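Local atomic coordinates of succinate--CoA ligase subunit alpha (Campylobacter jejuni, PDB entry 6MEL), a protein that serves as the alpha subunit of a two-chain ligase, combining a Rossmann-like domain with a second alpha/beta domain of the CoA-ligase family. Residues E160-V165 with Y170-A175; T201-M206 with E282-I287; V231-G236 with A278-E283. All coordinates share one frame; numbering follows the deposited sequence.

Contact 1 (E160-V165 with Y170-A175); sequences EAANQV and YGISTA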
loop_
_atom_site.group_PDB
_atom_site.type_symbol
_atom_site.label_atom_id
_atom_site.label_comp_id
_atom_site.label_asym_id
_atom_site.label_seq_id
_atom_site.Cartn_x
_atom_site.Cartn_y
_atom_site.Cartn_z
ATOM N N GLU A 160 17.147 9.808 5.914
ATOM C CA GLU A 160 17.036 10.621 7.122
ATOM C C GLU A 160 17.703 9.871 8.288
ATOM O O GLU A 160 18.472 10.466 9.051
ATOM C CB GLU A 160 15.574 10.944 7.428
ATOM C CG GLU A 160 15.322 11.630 8.753
ATOM C CD GLU A 160 16.003 12.974 8.948
ATOM O OE1 GLU A 160 16.139 13.707 7.949
ATOM O OE2 GLU A 160 16.437 13.274 10.105
ATOM N N ALA A 161 17.391 8.580 8.461
ATOM C CA ALA A 161 17.966 7.781 9.575
ATOM C C ALA A 161 19.483 7.645 9.392
ATOM O O ALA A 161 20.259 7.888 10.338
ATOM C CB ALA A 161 17.293 6.439 9.669
ATOM N N ALA A 162 19.901 7.314 8.164
ATOM C CA ALA A 162 21.309 7.129 7.876
ATOM C C ALA A 162 22.066 8.416 8.205
ATOM O O ALA A 162 23.122 8.403 8.830
ATOM C CB ALA A 162 21.517 6.708 6.441
ATOM N N ASN A 163 21.481 9.545 7.813
ATOM C CA ASN A 163 22.123 10.823 8.000
ATOM C C ASN A 163 22.252 11.124 9.496
ATOM O O ASN A 163 23.306 11.680 9.936
ATOM C CB ASN A 163 21.394 11.927 7.231
ATOM C CG ASN A 163 22.262 13.132 6.982
ATOM O OD1 ASN A 163 23.425 12.968 6.627
ATOM N ND2 ASN A 163 21.718 14.314 7.217
ATOM N N GLN A 164 21.202 10.825 10.286
ATOM C CA GLN A 164 21.274 11.041 11.732
ATOM C C GLN A 164 22.425 10.195 12.331
ATOM O O GLN A 164 23.132 10.589 13.292
ATOM C CB GLN A 164 19.958 10.703 12.421
ATOM C CG GLN A 164 18.820 11.679 12.145
ATOM C CD GLN A 164 17.564 11.150 12.798
ATOM O OE1 GLN A 164 17.659 10.371 13.736
ATOM N NE2 GLN A 164 16.391 11.543 12.309
ATOM N N VAL A 165 22.607 8.990 11.810
ATOM C CA VAL A 165 23.609 8.123 12.381
ATOM C C VAL A 165 25.003 8.673 12.033
ATOM O O VAL A 165 25.905 8.636 12.878
ATOM C CB VAL A 165 23.416 6.682 11.892
ATOM C CG1 VAL A 165 24.637 5.827 12.184
ATOM C CG2 VAL A 165 22.150 6.064 12.471
ATOM N N TYR A 170 28.751 8.046 13.736
ATOM C CA TYR A 170 28.877 6.651 13.329
ATOM C C TYR A 170 28.711 6.529 11.804
ATOM O O TYR A 170 28.936 7.477 11.078
ATOM C CB TYR A 170 27.883 5.842 14.154
ATOM C CG TYR A 170 28.323 5.738 15.583
ATOM C CD1 TYR A 170 29.290 4.810 15.939
ATOM C CD2 TYR A 170 27.831 6.598 16.555
ATOM C CE1 TYR A 170 29.736 4.705 17.247
ATOM C CE2 TYR A 170 28.262 6.508 17.867
ATOM C CZ TYR A 170 29.221 5.563 18.206
ATOM O OH TYR A 170 29.660 5.413 19.486
ATOM N N GLY A 171 28.345 5.347 11.319
ATOM C CA GLY A 171 28.089 5.146 9.894
ATOM C C GLY A 171 27.381 3.827 9.656
ATOM O O GLY A 171 27.108 3.083 10.599
ATOM N N ILE A 172 27.144 3.543 8.378
ATOM C CA ILE A 172 26.316 2.472 7.936
ATOM C C ILE A 172 27.198 1.391 7.334
ATOM O O ILE A 172 28.077 1.682 6.529
ATOM C CB ILE A 172 25.282 2.951 6.905
ATOM C CG1 ILE A 172 24.395 4.078 7.451
ATOM C CG2 ILE A 172 24.486 1.761 6.404
ATOM C CD1 ILE A 172 23.720 3.783 8.780
ATOM N N SER A 173 26.898 0.139 7.677
ATOM C CA SER A 173 27.599 -0.974 7.055
ATOM C C SER A 173 26.935 -1.252 5.703
ATOM O O SER A 173 27.473 -0.911 4.645
ATOM C CB SER A 173 27.654 -2.185 7.967
ATOM O OG SER A 173 26.380 -2.501 8.518
ATOM N N THR A 174 25.729 -1.813 5.764
ATOM C CA THR A 174 24.868 -1.983 4.620
ATOM C C THR A 174 23.472 -1.506 5.023
ATOM O O THR A 174 23.013 -1.773 6.177
ATOM C CB THR A 174 24.835 -3.457 4.182
ATOM O OG1 THR A 174 26.118 -3.905 3.735
ATOM C CG2 THR A 174 23.898 -3.703 3.017
ATOM N N ALA A 175 22.792 -0.824 4.099
ATOM C CA ALA A 175 21.384 -0.461 4.285
ATOM C C ALA A 175 20.552 -1.174 3.214
ATOM O O ALA A 175 20.919 -1.134 2.026
ATOM C CB ALA A 175 21.190 1.023 4.187
#
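V165 and I172 meet at the apolar centre of this pairing, a compact illustration of how the end of a helix packs onto the chain that follows it in a beta-alpha-beta unit. The V165 CG1 methyl lies 4.1 Å from CD1 of I172 and 3.8 Å from CB of Y170; it also rests against the backbone nitrogen of G171. It reaches all three because CG1 stands anti to the backbone N (chi1 166°). One helical turn earlier, the A162 CB methyl sits 4.0 Å from CG1 of I172, consistent with the helix lying near the strand here. V148 and L150 of strand 148-152, together with F143, complete the apolar surroundings.

Further out, the side chains of V165 and Y170 cross at about a right angle, and the tyrosine ring leads away from the helix until its OH bonds to the carbonyl of G289. Beside them the backbone joins the segments directly: Y170 N donates to V165 O at 3.0 Å, giving a carbonyl near the end of the helix a partner. At the polar edge, within the helix, Q164 NE2 bonds E160 OE2 at 2.8 Å, almost straight at 175°, in the plane of the Q164 amide and on the anti lone pair of E160 OE2. Outside the two segments, E160 OE1 forms a salt bridge with a basic side chain of the neighbouring protein chain.

The chemistry thus implies a division of labour: aliphatic groups fill the interior, one backbone bond ties the returning chain to the helix, and the carboxylate, held from within, faces the subunit interface.

Contact 2 (T201-M206 with E282-I287); sequences TKAIVM and EEIQKI
I284 reaches from helix 280-288 to A203 and V205 on strand 203-209, and following it outward gives a clear example of how one branched side chain contributes to seating a helix on a sheet. Its CB projects from the helix toward the strand and there divides into two unequal branches. CG1, anti to the carbonyl carbon (chi1 -76°), takes the longer branch to the strand and comes within 3.9 Å of CG2 of V205. At the tip, CD1 settles between A203, whose CB faces the helix, and a methyl of V205, 4.0 Å from CB of A203 and 3.9 Å from CG2 of V205. The shorter branch, CG2, turns instead to the flank, where the ring of Y170 packs against I284. V148, on the neighbouring strand 148-152, widens the apolar floor.

I204, between the two contacting strand residues, points away and packs under L192 and F195 of helix 188-197, so both faces of the strand are covered by helices. On the helix, polarity is kept clear of this seam. K286 NZ forms a salt bridge with E283 OE1 at 2.9 Å, meeting it on the syn side but 21° out of the carboxylate plane, and E282 is salt-bridged to a basic side chain of the other protein chain.

Cohesion between these two segments therefore rests on van der Waals contact between aliphatic carbons, while charge is satisfied along the helix and at the subunit interface.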
loop_
_atom_site.group_PDB
_atom_site.type_symbol
_atom_site.label_atom_id
_atom_site.label_comp_id
_atom_site.label_asym_id
_atom_site.label_seq_id
_atom_site.Cartn_x
_atom_site.Cartn_y
_atom_site.Cartn_z
ATOM N N THR A 201 29.190 -5.265 11.608
ATOM C CA THR A 201 28.001 -4.586 12.085
ATOM C C THR A 201 27.909 -4.745 13.612
ATOM O O THR A 201 27.988 -5.867 14.116
ATOM C CB THR A 201 26.754 -5.085 11.343
ATOM O OG1 THR A 201 26.832 -4.763 9.946
ATOM C CG2 THR A 201 25.496 -4.495 11.938
ATOM N N LYS A 202 27.726 -3.644 14.342
ATOM C CA LYS A 202 27.588 -3.737 15.823
ATOM C C LYS A 202 26.177 -3.414 16.308
ATOM O O LYS A 202 25.843 -3.680 17.441
ATOM C CB LYS A 202 28.591 -2.798 16.474
ATOM C CG LYS A 202 30.003 -3.230 16.156
ATOM C CD LYS A 202 31.030 -2.437 16.864
ATOM C CE LYS A 202 32.346 -3.200 16.942
ATOM N NZ LYS A 202 33.487 -2.274 16.754
ATOM N N ALA A 203 25.353 -2.817 15.453
ATOM C CA ALA A 203 24.002 -2.464 15.854
ATOM C C ALA A 203 23.156 -2.365 14.593
ATOM O O ALA A 203 23.692 -2.145 13.523
ATOM C CB ALA A 203 24.027 -1.163 16.605
ATOM N N ILE A 204 21.855 -2.577 14.737
ATOM C CA ILE A 204 20.951 -2.513 13.608
ATOM C C ILE A 204 19.805 -1.551 13.910
ATOM O O ILE A 204 19.203 -1.621 15.000
ATOM C CB ILE A 204 20.400 -3.903 13.262
ATOM C CG1 ILE A 204 21.517 -4.921 13.021
ATOM C CG2 ILE A 204 19.510 -3.798 12.048
ATOM C CD1 ILE A 204 21.677 -5.899 14.123
ATOM N N VAL A 205 19.514 -0.685 12.944
ATOM C CA VAL A 205 18.298 0.132 12.939
ATOM C C VAL A 205 17.274 -0.548 12.021
ATOM O O VAL A 205 17.553 -0.771 10.842
ATOM C CB VAL A 205 18.600 1.558 12.465
ATOM C CG1 VAL A 205 17.328 2.404 12.358
ATOM C CG2 VAL A 205 19.630 2.244 13.363
ATOM N N MET A 206 16.075 -0.806 12.543
ATOM C CA MET A 206 14.964 -1.296 11.760
ATOM C C MET A 206 13.901 -0.192 11.695
ATOM O O MET A 206 13.529 0.406 12.708
ATOM C CB MET A 206 14.396 -2.636 12.276
ATOM C CG MET A 206 13.864 -2.599 13.681
ATOM S SD MET A 206 13.204 -4.214 14.164
ATOM C CE MET A 206 11.577 -4.204 13.426
ATOM N N GLU A 282 20.421 9.586 17.894
ATOM C CA GLU A 282 20.672 9.712 19.308
ATOM C C GLU A 282 20.572 8.347 19.991
ATOM O O GLU A 282 21.329 8.085 20.928
ATOM C CB GLU A 282 19.708 10.688 19.959
ATOM C CG GLU A 282 20.030 12.142 19.652
ATOM C CD GLU A 282 19.230 13.107 20.532
ATOM O OE1 GLU A 282 18.689 12.650 21.557
ATOM O OE2 GLU A 282 19.081 14.281 20.154
ATOM N N GLU A 283 19.642 7.485 19.539
ATOM C CA GLU A 283 19.485 6.188 20.184
ATOM C C GLU A 283 20.741 5.349 19.956
ATOM O O GLU A 283 21.230 4.660 20.865
ATOM C CB GLU A 283 18.243 5.439 19.700
ATOM C CG GLU A 283 17.827 4.312 20.603
ATOM C CD GLU A 283 17.268 4.741 21.955
ATOM O OE1 GLU A 283 17.088 5.945 22.167
ATOM O OE2 GLU A 283 17.074 3.870 22.791
ATOM N N ILE A 284 21.268 5.398 18.740
ATOM C CA ILE A 284 22.500 4.705 18.444
ATOM C C ILE A 284 23.653 5.216 19.346
ATOM O O ILE A 284 24.464 4.411 19.825
ATOM C CB ILE A 284 22.819 4.812 16.945
ATOM C CG1 ILE A 284 21.927 3.872 16.098
ATOM C CG2 ILE A 284 24.286 4.574 16.676
ATOM C CD1 ILE A 284 22.132 2.402 16.322
ATOM N N GLN A 285 23.760 6.526 19.548
ATOM C CA GLN A 285 24.776 7.108 20.463
ATOM C C GLN A 285 24.593 6.601 21.900
ATOM O O GLN A 285 25.563 6.267 22.535
ATOM C CB GLN A 285 24.681 8.620 20.525
ATOM C CG GLN A 285 25.021 9.292 19.213
ATOM C CD GLN A 285 24.976 10.776 19.456
ATOM O OE1 GLN A 285 24.012 11.453 19.120
ATOM N NE2 GLN A 285 25.977 11.251 20.176
ATOM N N LYS A 286 23.355 6.517 22.385
ATOM C CA LYS A 286 23.114 5.933 23.693
ATOM C C LYS A 286 23.700 4.533 23.779
ATOM O O LYS A 286 24.240 4.143 24.820
ATOM C CB LYS A 286 21.631 5.782 24.012
ATOM C CG LYS A 286 20.924 7.040 24.477
ATOM C CD LYS A 286 19.619 6.671 25.180
ATOM C CE LYS A 286 18.523 7.711 25.020
ATOM N NZ LYS A 286 17.191 7.058 24.847
ATOM N N ILE A 287 23.492 3.743 22.715
ATOM C CA ILE A 287 23.845 2.356 22.757
ATOM C C ILE A 287 25.363 2.215 22.649
ATOM O O ILE A 287 25.957 1.496 23.419
ATOM C CB ILE A 287 23.108 1.560 21.660
ATOM C CG1 ILE A 287 21.617 1.395 21.978
ATOM C CG2 ILE A 287 23.770 0.215 21.412
ATOM C CD1 ILE A 287 20.792 1.098 20.754
#

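Contact 3 (V231-G236 with A278-E283); sequences VAFIAG and ALIGEE
V231 and E283 account for the closest apolar approach, with both methyls of the valine set against the aliphatic part of the glutamate. V231 CG2 lies 3.7 Å from CG of E283, and V231 CG1 is 4.0 Å from CB of E283. The glutamate chain bends at its second torsion (chi2 69°), so that its CB and CG lie against V231 while the carboxylate turns to K286.

Packing between wholly apolar side chains comes from I280, one turn earlier in the helix. Its CD1 touches CB of F233 at 3.9 Å and meets the phenyl ring obliquely; on its other branch, CG2 keeps a looser 4.4 Å from CG1 of V231. L157 of helix 156-167 and P277 also lie against F233, and I280 further packs on V205 and I207 of the adjacent strand.

The hydrogen bonds here lie at the helix start and at the end of the strand. L279 occupies the N-cap position, and its carbonyl O accepts from E283 N at 3.1 Å, while G281 N is met by Q164 OE1. G236 N bonds an acidic side chain of the neighbouring protein chain.

A232 and I234, which alternate with the contacting strand residues, pack instead on helix 259-268. Helix 280-288 shares the other face with helix 156-167, giving a three-layer alpha/beta sandwich whose parallel strands follow the flavodoxin-like order 2-1-3-4-5.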
loop_
_atom_site.group_PDB
_atom_site.type_symbol
_atom_site.label_atom_id
_atom_site.label_comp_id
_atom_site.label_asym_id
_atom_site.label_seq_id
_atom_site.Cartn_x
_atom_site.Cartn_y
_atom_site.Cartn_z
ATOM N N VAL A 231 17.602 -0.900 17.228
ATOM C CA VAL A 231 16.825 0.296 17.363
ATOM C C VAL A 231 15.694 0.191 16.349
ATOM O O VAL A 231 15.970 -0.125 15.196
ATOM C CB VAL A 231 17.678 1.539 17.087
ATOM C CG1 VAL A 231 16.839 2.814 16.983
ATOM C CG2 VAL A 231 18.769 1.720 18.126
ATOM N N ALA A 232 14.468 0.542 16.757
ATOM C CA ALA A 232 13.294 0.509 15.875
ATOM C C ALA A 232 12.569 1.840 15.899
ATOM O O ALA A 232 12.397 2.474 16.956
ATOM C CB ALA A 232 12.341 -0.596 16.220
ATOM N N PHE A 233 12.170 2.267 14.695
ATOM C CA PHE A 233 11.204 3.331 14.522
ATOM C C PHE A 233 10.107 2.789 13.596
ATOM O O PHE A 233 10.414 2.301 12.521
ATOM C CB PHE A 233 11.808 4.613 13.927
ATOM C CG PHE A 233 10.747 5.655 13.629
ATOM C CD1 PHE A 233 10.167 6.392 14.653
ATOM C CD2 PHE A 233 10.219 5.805 12.366
ATOM C CE1 PHE A 233 9.139 7.290 14.405
ATOM C CE2 PHE A 233 9.181 6.689 12.117
ATOM C CZ PHE A 233 8.635 7.423 13.140
ATOM N N ILE A 234 8.853 2.904 14.024
ATOM C CA ILE A 234 7.713 2.419 13.309
ATOM C C ILE A 234 6.876 3.633 12.939
ATOM O O ILE A 234 6.264 4.207 13.790
ATOM C CB ILE A 234 6.861 1.418 14.129
ATOM C CG1 ILE A 234 7.691 0.276 14.724
ATOM C CG2 ILE A 234 5.724 0.875 13.257
ATOM C CD1 ILE A 234 8.502 -0.527 13.700
ATOM N N ALA A 235 6.820 3.964 11.645
ATOM C CA ALA A 235 6.053 5.134 11.191
ATOM C C ALA A 235 4.547 4.842 11.180
ATOM O O ALA A 235 4.114 3.733 10.882
ATOM C CB ALA A 235 6.520 5.474 9.808
ATOM N N GLY A 236 3.738 5.868 11.442
ATOM C CA GLY A 236 2.278 5.762 11.269
ATOM C C GLY A 236 1.474 5.744 12.567
ATOM O O GLY A 236 0.315 5.396 12.537
ATOM N N ALA A 278 13.158 11.918 14.824
ATOM C CA ALA A 278 14.327 12.798 14.850
ATOM C C ALA A 278 15.446 12.206 15.690
ATOM O O ALA A 278 16.548 12.673 15.544
ATOM C CB ALA A 278 13.973 14.159 15.393
ATOM N N LEU A 279 15.145 11.196 16.525
ATOM C CA LEU A 279 16.061 10.744 17.586
ATOM C C LEU A 279 16.635 9.332 17.352
ATOM O O LEU A 279 17.135 8.697 18.291
ATOM C CB LEU A 279 15.289 10.825 18.900
ATOM C CG LEU A 279 14.693 12.191 19.236
ATOM C CD1 LEU A 279 14.147 12.183 20.669
ATOM C CD2 LEU A 279 15.716 13.316 19.091
ATOM N N ILE A 280 16.642 8.856 16.094
ATOM C CA ILE A 280 17.210 7.560 15.763
ATOM C C ILE A 280 18.735 7.578 15.961
ATOM O O ILE A 280 19.301 6.618 16.524
ATOM C CB ILE A 280 16.814 7.136 14.335
ATOM C CG1 ILE A 280 15.293 6.972 14.211
ATOM C CG2 ILE A 280 17.532 5.864 13.897
ATOM C CD1 ILE A 280 14.812 6.882 12.758
ATOM N N GLY A 281 19.404 8.606 15.425
ATOM C CA GLY A 281 20.843 8.785 15.634
ATOM C C GLY A 281 21.194 8.825 17.126
ATOM O O GLY A 281 22.115 8.175 17.579
ATOM N N GLU A 282 20.421 9.586 17.894
ATOM C CA GLU A 282 20.672 9.712 19.308
ATOM C C GLU A 282 20.572 8.347 19.991
ATOM O O GLU A 282 21.329 8.085 20.928
ATOM C CB GLU A 282 19.708 10.688 19.959
ATOM C CG GLU A 282 20.030 12.142 19.652
ATOM C CD GLU A 282 19.230 13.107 20.532
ATOM O OE1 GLU A 282 18.689 12.650 21.557
ATOM O OE2 GLU A 282 19.081 14.281 20.154
ATOM N N GLU A 283 19.642 7.485 19.539
ATOM C CA GLU A 283 19.485 6.188 20.184
ATOM C C GLU A 283 20.741 5.349 19.956
ATOM O O GLU A 283 21.230 4.660 20.865
ATOM C CB GLU A 283 18.243 5.439 19.700
ATOM C CG GLU A 283 17.827 4.312 20.603
ATOM C CD GLU A 283 17.268 4.741 21.955
ATOM O OE1 GLU A 283 17.088 5.945 22.167
ATOM O OE2 GLU A 283 17.074 3.870 22.791
#

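How the contacts relate
All three contacts are buried and join the same sheet to helices, yet each has its own polar fringe. Contacts 2 and 3 use successive turns of helix 280-288 on neighbouring strands, which are themselves bonded, M206 N lying 2.7 Å from V231 O. Contact 1 belongs to a local beta-alpha-beta unit and has a backbone hydrogen bond between its segments; the others, much longer in sequence range, rely on apolar packing. Helices 156-167 and 280-288 are linked as well: Q164 OE1 of contact 1 is 3.0 Å from G281 N of contact 3, and V165 packs on I284 of contact 2. Contact 3 borders the partner chain most extensively.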